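Local coordinates for abhydrolase domain-containing protein (Exiguobacterium antarcticum, PDB 5H3H) that probably hydrolyses carboxylic esters with an alpha/beta-hydrolase fold and may also act as a perhydrolase, at residues K104-L107 and N113-K116; D148-R153 and G188-A193. One frame throughout, in Å; residues are numbered along the deposited sequence.

Contact 1. Residues K104-L107 and N113-K116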
ATOM      1  N   LYS B 104       2.899   2.875  -9.675  1.00 23.83           N
ATOM      2  CA  LYS B 104       1.535   2.497  -9.381  1.00 24.89           C
ATOM      3  C   LYS B 104       1.516   1.216  -8.530  1.00 26.55           C
ATOM      4  O   LYS B 104       0.668   1.081  -7.638  1.00 25.64           O
ATOM      5  CB  LYS B 104       0.769   2.219 -10.681  1.00 28.49           C
ATOM      6  CG  LYS B 104      -0.745   2.093 -10.557  1.00 32.31           C
ATOM      7  CD  LYS B 104      -1.360   3.281  -9.855  1.00 34.60           C
ATOM      8  CE  LYS B 104      -2.726   3.652 -10.426  1.00 36.23           C
ATOM      9  NZ  LYS B 104      -2.979   5.093 -10.094  1.00 40.32           N
ATOM     10  N   TYR B 105       2.421   0.295  -8.863  1.00 21.94           N
ATOM     11  CA  TYR B 105       2.588  -0.923  -8.125  1.00 24.22           C
ATOM     12  C   TYR B 105       2.967  -0.623  -6.697  1.00 28.78           C
ATOM     13  O   TYR B 105       2.426  -1.262  -5.733  1.00 29.75           O
ATOM     14  CB  TYR B 105       3.680  -1.772  -8.720  1.00 23.17           C
ATOM     15  CG  TYR B 105       4.164  -2.797  -7.708  1.00 23.54           C
ATOM     16  CD1 TYR B 105       3.385  -3.916  -7.358  1.00 25.72           C
ATOM     17  CD2 TYR B 105       5.373  -2.603  -7.025  1.00 25.87           C
ATOM     18  CE1 TYR B 105       3.828  -4.848  -6.410  1.00 24.81           C
ATOM     19  CE2 TYR B 105       5.806  -3.495  -6.088  1.00 25.08           C
ATOM     20  CZ  TYR B 105       5.015  -4.610  -5.736  1.00 25.56           C
ATOM     21  OH  TYR B 105       5.449  -5.496  -4.765  1.00 25.71           O
ATOM     22  N   LEU B 106       3.921   0.299  -6.535  1.00 27.91           N
ATOM     23  CA  LEU B 106       4.297   0.707  -5.131  1.00 29.25           C
ATOM     24  C   LEU B 106       3.137   1.357  -4.364  1.00 28.09           C
ATOM     25  O   LEU B 106       2.958   1.064  -3.171  1.00 28.74           O
ATOM     26  CB  LEU B 106       5.506   1.608  -5.113  1.00 26.55           C
ATOM     27  CG  LEU B 106       6.945   1.112  -4.950  1.00 32.76           C
ATOM     28  CD1 LEU B 106       7.221  -0.377  -4.820  1.00 32.35           C
ATOM     29  CD2 LEU B 106       7.869   1.781  -5.959  1.00 32.69           C
ATOM     30  N   LEU B 107       2.387   2.235  -5.024  1.00 24.46           N
ATOM     31  CA  LEU B 107       1.250   2.871  -4.393  1.00 27.35           C
ATOM     32  C   LEU B 107       0.137   1.864  -4.079  1.00 25.25           C
ATOM     33  O   LEU B 107      -0.459   1.942  -3.066  1.00 22.91           O
ATOM     34  CB  LEU B 107       0.651   3.994  -5.248  1.00 30.87           C
ATOM     35  CG  LEU B 107       1.141   5.459  -5.220  1.00 34.89           C
ATOM     36  CD1 LEU B 107       2.249   5.771  -4.232  1.00 33.82           C
ATOM     37  CD2 LEU B 107       1.466   5.906  -6.639  1.00 36.25           C
ATOM     38  N   ASN B 113       8.140  -5.674  -0.323  1.00 32.84           N
ATOM     39  CA  ASN B 113       9.021  -6.601  -1.096  1.00 26.94           C
ATOM     40  C   ASN B 113      10.120  -5.919  -1.871  1.00 25.35           C
ATOM     41  O   ASN B 113      10.939  -6.599  -2.488  1.00 22.08           O
ATOM     42  CB  ASN B 113       8.172  -7.399  -2.113  1.00 32.62           C
ATOM     43  CG  ASN B 113       7.171  -8.320  -1.426  1.00 35.04           C
ATOM     44  OD1 ASN B 113       7.553  -9.328  -0.869  1.00 45.34           O
ATOM     45  ND2 ASN B 113       5.913  -7.944  -1.425  1.00 36.22           N
ATOM     46  N   VAL B 114      10.111  -4.593  -1.895  1.00 21.85           N
ATOM     47  CA  VAL B 114      11.051  -3.807  -2.783  1.00 23.62           C
ATOM     48  C   VAL B 114      12.069  -3.020  -1.968  1.00 22.86           C
ATOM     49  O   VAL B 114      11.713  -2.177  -1.162  1.00 29.79           O
ATOM     50  CB  VAL B 114      10.297  -2.785  -3.648  1.00 22.78           C
ATOM     51  CG1 VAL B 114      11.240  -1.954  -4.542  1.00 23.41           C
ATOM     52  CG2 VAL B 114       9.252  -3.480  -4.467  1.00 22.76           C
ATOM     53  N   SER B 115      13.333  -3.281  -2.199  1.00 22.90           N
ATOM     54  CA  SER B 115      14.397  -2.541  -1.521  1.00 27.17           C
ATOM     55  C   SER B 115      14.791  -1.216  -2.222  1.00 26.83           C
ATOM     56  O   SER B 115      15.147  -0.236  -1.559  1.00 25.68           O
ATOM     57  CB  SER B 115      15.592  -3.432  -1.389  1.00 26.81           C
ATOM     58  OG  SER B 115      16.277  -3.496  -2.608  1.00 37.05           O
ATOM     59  N   LYS B 116      14.737  -1.189  -3.550  1.00 26.03           N
ATOM     60  CA  LYS B 116      15.024   0.041  -4.301  1.00 26.57           C
ATOM     61  C   LYS B 116      14.297   0.102  -5.642  1.00 26.28           C
ATOM     62  O   LYS B 116      13.944  -0.937  -6.220  1.00 25.65           O
ATOM     63  CB  LYS B 116      16.515   0.183  -4.476  1.00 28.15           C
ATOM     64  CG  LYS B 116      17.150  -0.905  -5.279  1.00 35.21           C
ATOM     65  CD  LYS B 116      18.677  -0.867  -5.173  1.00 34.35           C
ATOM     66  CE  LYS B 116      19.151  -1.388  -3.831  1.00 36.67           C
ATOM     67  NZ  LYS B 116      20.648  -1.316  -3.806  1.00 39.05           N
TER
HETATM   68  O   HOH W   1       6.199  -4.587  -2.331  1.00 30.48           O
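Leu106, on helix 97-109, and Val114, at the start of strand 114-120, have the closest pair of CA atoms, 8.5 Å apart, so the helix and the strand meet through side chains. The arrangement exemplifies the return half of a beta-alpha-beta crossover: strand 90-95 leads into the helix, and the chain then turns back to lay strand 114-120 parallel beside strand 90-95.

Val114 is the residue both helix side chains touch, and it does so with a single methyl. Its CG1 stands anti to the backbone N (chi1 179°), which leaves CG2 beside that nitrogen and facing the helix. There CG2 lies 3.8 Å from Tyr105 CE2, coming to the edge of the phenol ring in its plane rather than over a face; the two side chains run past each other in opposite directions. From Leu106 the approach is crosswise, nearly at a right angle, and CD1 rests 3.7 Å from Val114 CG2. The CB of Leu106 does not point at the strand, but its branched end swings closer.

Beyond the ring, the hydroxyl reaches the polar end of the contact. A water lies 2.7 Å from Tyr105 OH and accepts a hydrogen bond of 3.0 Å from Asn113 N, linking the phenol to the backbone just before the strand. Leu92, on the neighbouring strand 90-95, touches both Tyr105 and Val114, while Ile82 of helix 71-85 also packs on Tyr105.

The chemistry is therefore divided along one tyrosine: its carbon edge takes part in apolar packing between helix and sheet, and its hydroxyl, on a buried side chain, shares a water with a peptide N-H where the chain enters the strand.

Contact 2. Residues D148-R153 and G188-A193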
ATOM      1  N   ASP B 148      -2.503   6.110 -36.123  1.00 27.97           N
ATOM      2  CA  ASP B 148      -1.470   5.498 -36.971  1.00 30.06           C
ATOM      3  C   ASP B 148      -1.335   3.976 -36.715  1.00 30.26           C
ATOM      4  O   ASP B 148      -1.254   3.209 -37.674  1.00 25.74           O
ATOM      5  CB  ASP B 148      -0.143   6.215 -36.779  1.00 32.01           C
ATOM      6  CG  ASP B 148      -0.131   7.612 -37.410  1.00 36.86           C
ATOM      7  OD1 ASP B 148      -1.066   7.898 -38.205  1.00 34.58           O
ATOM      8  OD2 ASP B 148       0.797   8.406 -37.105  1.00 39.49           O
ATOM      9  N   THR B 149      -1.335   3.536 -35.451  1.00 25.14           N
ATOM     10  CA  THR B 149      -1.296   2.069 -35.220  1.00 26.28           C
ATOM     11  C   THR B 149      -2.494   1.308 -35.777  1.00 24.50           C
ATOM     12  O   THR B 149      -2.364   0.121 -36.231  1.00 23.97           O
ATOM     13  CB  THR B 149      -0.750   1.587 -33.790  1.00 26.63           C
ATOM     14  OG1 THR B 149      -1.491   0.468 -33.219  1.00 29.81           O
ATOM     15  CG2 THR B 149      -0.435   2.635 -32.849  1.00 20.59           C
ATOM     16  N   LYS B 150      -3.656   1.973 -35.845  1.00 22.03           N
ATOM     17  CA  LYS B 150      -4.854   1.356 -36.421  1.00 23.87           C
ATOM     18  C   LYS B 150      -4.877   1.230 -37.973  1.00 23.83           C
ATOM     19  O   LYS B 150      -5.723   0.577 -38.511  1.00 24.76           O
ATOM     20  CB  LYS B 150      -6.142   1.997 -35.892  1.00 26.86           C
ATOM     21  CG  LYS B 150      -6.627   1.398 -34.600  1.00 31.89           C
ATOM     22  CD  LYS B 150      -6.925   2.429 -33.509  1.00 34.80           C
ATOM     23  CE  LYS B 150      -8.069   3.369 -33.789  1.00 37.82           C
ATOM     24  NZ  LYS B 150      -8.860   3.693 -32.542  1.00 36.39           N
ATOM     25  N   GLN B 151      -3.870   1.780 -38.630  1.00 25.07           N
ATOM     26  CA  GLN B 151      -3.730   1.830 -40.090  1.00 24.86           C
ATOM     27  C   GLN B 151      -2.479   1.200 -40.644  1.00 25.39           C
ATOM     28  O   GLN B 151      -2.534   0.637 -41.722  1.00 22.28           O
ATOM     29  CB  GLN B 151      -3.687   3.281 -40.474  1.00 28.40           C
ATOM     30  CG  GLN B 151      -5.015   3.947 -40.181  1.00 31.52           C
ATOM     31  CD  GLN B 151      -4.983   5.364 -40.661  1.00 37.13           C
ATOM     32  OE1 GLN B 151      -4.282   6.212 -40.091  1.00 42.02           O
ATOM     33  NE2 GLN B 151      -5.685   5.616 -41.754  1.00 33.48           N
ATOM     34  N   ASP B 152      -1.352   1.309 -39.913  1.00 24.74           N
ATOM     35  CA  ASP B 152      -0.034   0.847 -40.404  1.00 24.94           C
ATOM     36  C   ASP B 152       0.857   0.836 -39.156  1.00 22.03           C
ATOM     37  O   ASP B 152       1.594   1.776 -38.930  1.00 16.91           O
ATOM     38  CB  ASP B 152       0.503   1.887 -41.437  1.00 31.99           C
ATOM     39  CG  ASP B 152       1.116   1.275 -42.683  1.00 38.91           C
ATOM     40  OD1 ASP B 152       0.323   0.755 -43.521  1.00 54.61           O
ATOM     41  OD2 ASP B 152       2.360   1.398 -42.906  1.00 32.26           O
ATOM     42  N   ARG B 153       0.783  -0.240 -38.364  1.00 19.28           N
ATOM     43  CA  ARG B 153       1.578  -0.305 -37.110  1.00 17.05           C
ATOM     44  C   ARG B 153       3.098  -0.375 -37.379  1.00 17.32           C
ATOM     45  O   ARG B 153       3.870   0.355 -36.764  1.00 17.60           O
ATOM     46  CB  ARG B 153       1.024  -1.410 -36.178  1.00 16.41           C
ATOM     47  CG  ARG B 153       1.704  -1.490 -34.804  1.00 18.86           C
ATOM     48  CD  ARG B 153       0.940  -2.446 -33.889  1.00 19.20           C
ATOM     49  NE  ARG B 153       0.970  -3.782 -34.465  1.00 18.22           N
ATOM     50  CZ  ARG B 153       1.895  -4.700 -34.208  1.00 19.55           C
ATOM     51  NH1 ARG B 153       1.826  -5.860 -34.825  1.00 20.39           N
ATOM     52  NH2 ARG B 153       2.901  -4.459 -33.339  1.00 22.00           N
ATOM     53  N   GLY B 188      -3.098  -4.559 -27.576  1.00 19.31           N
ATOM     54  CA  GLY B 188      -2.367  -4.085 -26.380  1.00 20.32           C
ATOM     55  C   GLY B 188      -1.640  -2.776 -26.592  1.00 20.95           C
ATOM     56  O   GLY B 188      -1.710  -1.880 -25.759  1.00 19.41           O
ATOM     57  N   THR B 189      -0.936  -2.676 -27.727  1.00 20.27           N
ATOM     58  CA  THR B 189      -0.253  -1.470 -28.088  1.00 19.50           C
ATOM     59  C   THR B 189      -1.243  -0.304 -28.039  1.00 20.40           C
ATOM     60  O   THR B 189      -0.938   0.709 -27.438  1.00 20.34           O
ATOM     61  CB  THR B 189       0.422  -1.587 -29.457  1.00 21.30           C
ATOM     62  OG1 THR B 189       1.429  -2.596 -29.389  1.00 25.28           O
ATOM     63  CG2 THR B 189       1.017  -0.274 -29.926  1.00 20.40           C
ATOM     64  N   ILE B 190      -2.427  -0.466 -28.621  1.00 19.74           N
ATOM     65  CA  ILE B 190      -3.427   0.624 -28.565  1.00 22.46           C
ATOM     66  C   ILE B 190      -3.907   0.956 -27.142  1.00 20.12           C
ATOM     67  O   ILE B 190      -3.862   2.103 -26.726  1.00 22.30           O
ATOM     68  CB  ILE B 190      -4.595   0.309 -29.495  1.00 22.75           C
ATOM     69  CG1 ILE B 190      -4.092   0.478 -30.953  1.00 24.77           C
ATOM     70  CG2 ILE B 190      -5.825   1.122 -29.156  1.00 21.26           C
ATOM     71  CD1 ILE B 190      -4.974  -0.209 -31.948  1.00 26.14           C
ATOM     72  N   GLN B 191      -4.394  -0.040 -26.427  1.00 20.54           N
ATOM     73  CA  GLN B 191      -4.891   0.142 -25.055  1.00 24.04           C
ATOM     74  C   GLN B 191      -3.838   0.733 -24.094  1.00 23.25           C
ATOM     75  O   GLN B 191      -4.170   1.625 -23.292  1.00 23.70           O
ATOM     76  CB  GLN B 191      -5.466  -1.181 -24.494  1.00 26.29           C
ATOM     77  CG  GLN B 191      -6.648  -1.820 -25.268  1.00 32.71           C
ATOM     78  CD  GLN B 191      -7.879  -0.950 -25.415  1.00 36.01           C
ATOM     79  OE1 GLN B 191      -7.917   0.005 -26.205  1.00 41.07           O
ATOM     80  NE2 GLN B 191      -8.896  -1.287 -24.677  1.00 41.82           N
ATOM     81  N   SER B 192      -2.554   0.367 -24.231  1.00 23.26           N
ATOM     82  CA  SER B 192      -1.504   0.971 -23.402  1.00 20.71           C
ATOM     83  C   SER B 192      -1.214   2.397 -23.768  1.00 21.54           C
ATOM     84  O   SER B 192      -0.867   3.169 -22.883  1.00 19.83           O
ATOM     85  CB  SER B 192      -0.175   0.224 -23.484  1.00 23.30           C
ATOM     86  OG  SER B 192      -0.258  -1.122 -23.084  1.00 21.71           O
ATOM     87  N   ALA B 193      -1.260   2.740 -25.066  1.00 22.37           N
ATOM     88  CA  ALA B 193      -1.245   4.165 -25.515  1.00 23.19           C
ATOM     89  C   ALA B 193      -2.339   5.005 -24.884  1.00 22.83           C
ATOM     90  O   ALA B 193      -2.083   6.135 -24.528  1.00 25.86           O
ATOM     91  CB  ALA B 193      -1.345   4.273 -27.038  1.00 23.26           C
TER
HETATM   92  O   HOH W   2       3.450  -2.484 -31.415  1.00 16.58           O
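Ile190 faces Thr149 and Lys150 near the C-terminal end of helix 139-149, and its side chain can be followed outward atom by atom. CB points from helix 186-198 toward the other segment. With chi1 at -72°, CG1 sits beside the backbone N and anti to the carbonyl carbon, which carries it to Thr149: CG1 is 3.4 Å from Thr149 OG1, a methylene against a hydroxyl oxygen, as the two side chains slide past each other in opposite directions. The terminal CD1 also lies near Thr149 OG1, at 3.8 Å, and continues to Lys150, whose chain crosses it at about a right angle; CD1 lies 3.5 Å from Lys150 CG and 3.6 Å from Lys150 CD. Here the aliphatic part of an exposed lysine does apolar work, its CG and CD laid across the isoleucine tip.

Next to this packing, at Thr189, the link is polar and indirect. A water meets the edge of the Arg153 guanidinium in its plane, accepting from Arg153 NH2 at 2.8 Å, and donates to Thr189 OG1 at 2.9 Å. Arg153 NH2 also bonds to Val182 O, and Thr189 OG1 to Ser185 O, so the water joins two groups that each have another protein partner.

Among its neighbours, the contact lies near the C-terminal end of helix 139-149, where the chain turns into helix 153-164. Met156 of that helix packs on Thr149, while Ile146 of helix 139-149 touches Ile190 and Ala193. In the sequence these helices come between strands 114-120 and 211-217, the place where alpha/beta hydrolases commonly insert a cap.

How the contacts relate
Contact 1 belongs to the central sheet and its flanking helix, contact 2 to the helices that follow strand 114-120 in the chain; one closes before the other opens. Their centres are 29 Å apart, on opposite sides of the chain's centre, and their nearest atoms remain about 12 Å apart. The pocket holding ethaneperoxoic acid relates to both. Helix 97-109 of contact 1 starts at the pocket residue Met97, directly after Ser96, the probable nucleophile on its elbow. In contact 2, the side chain of Thr189 lies about 10 Å from the ligand, the backbone O of Thr189 accepts a hydrogen bond from NE1 of the pocket residue Trp30, and helix 186-198 carries Leu196 of the pocket.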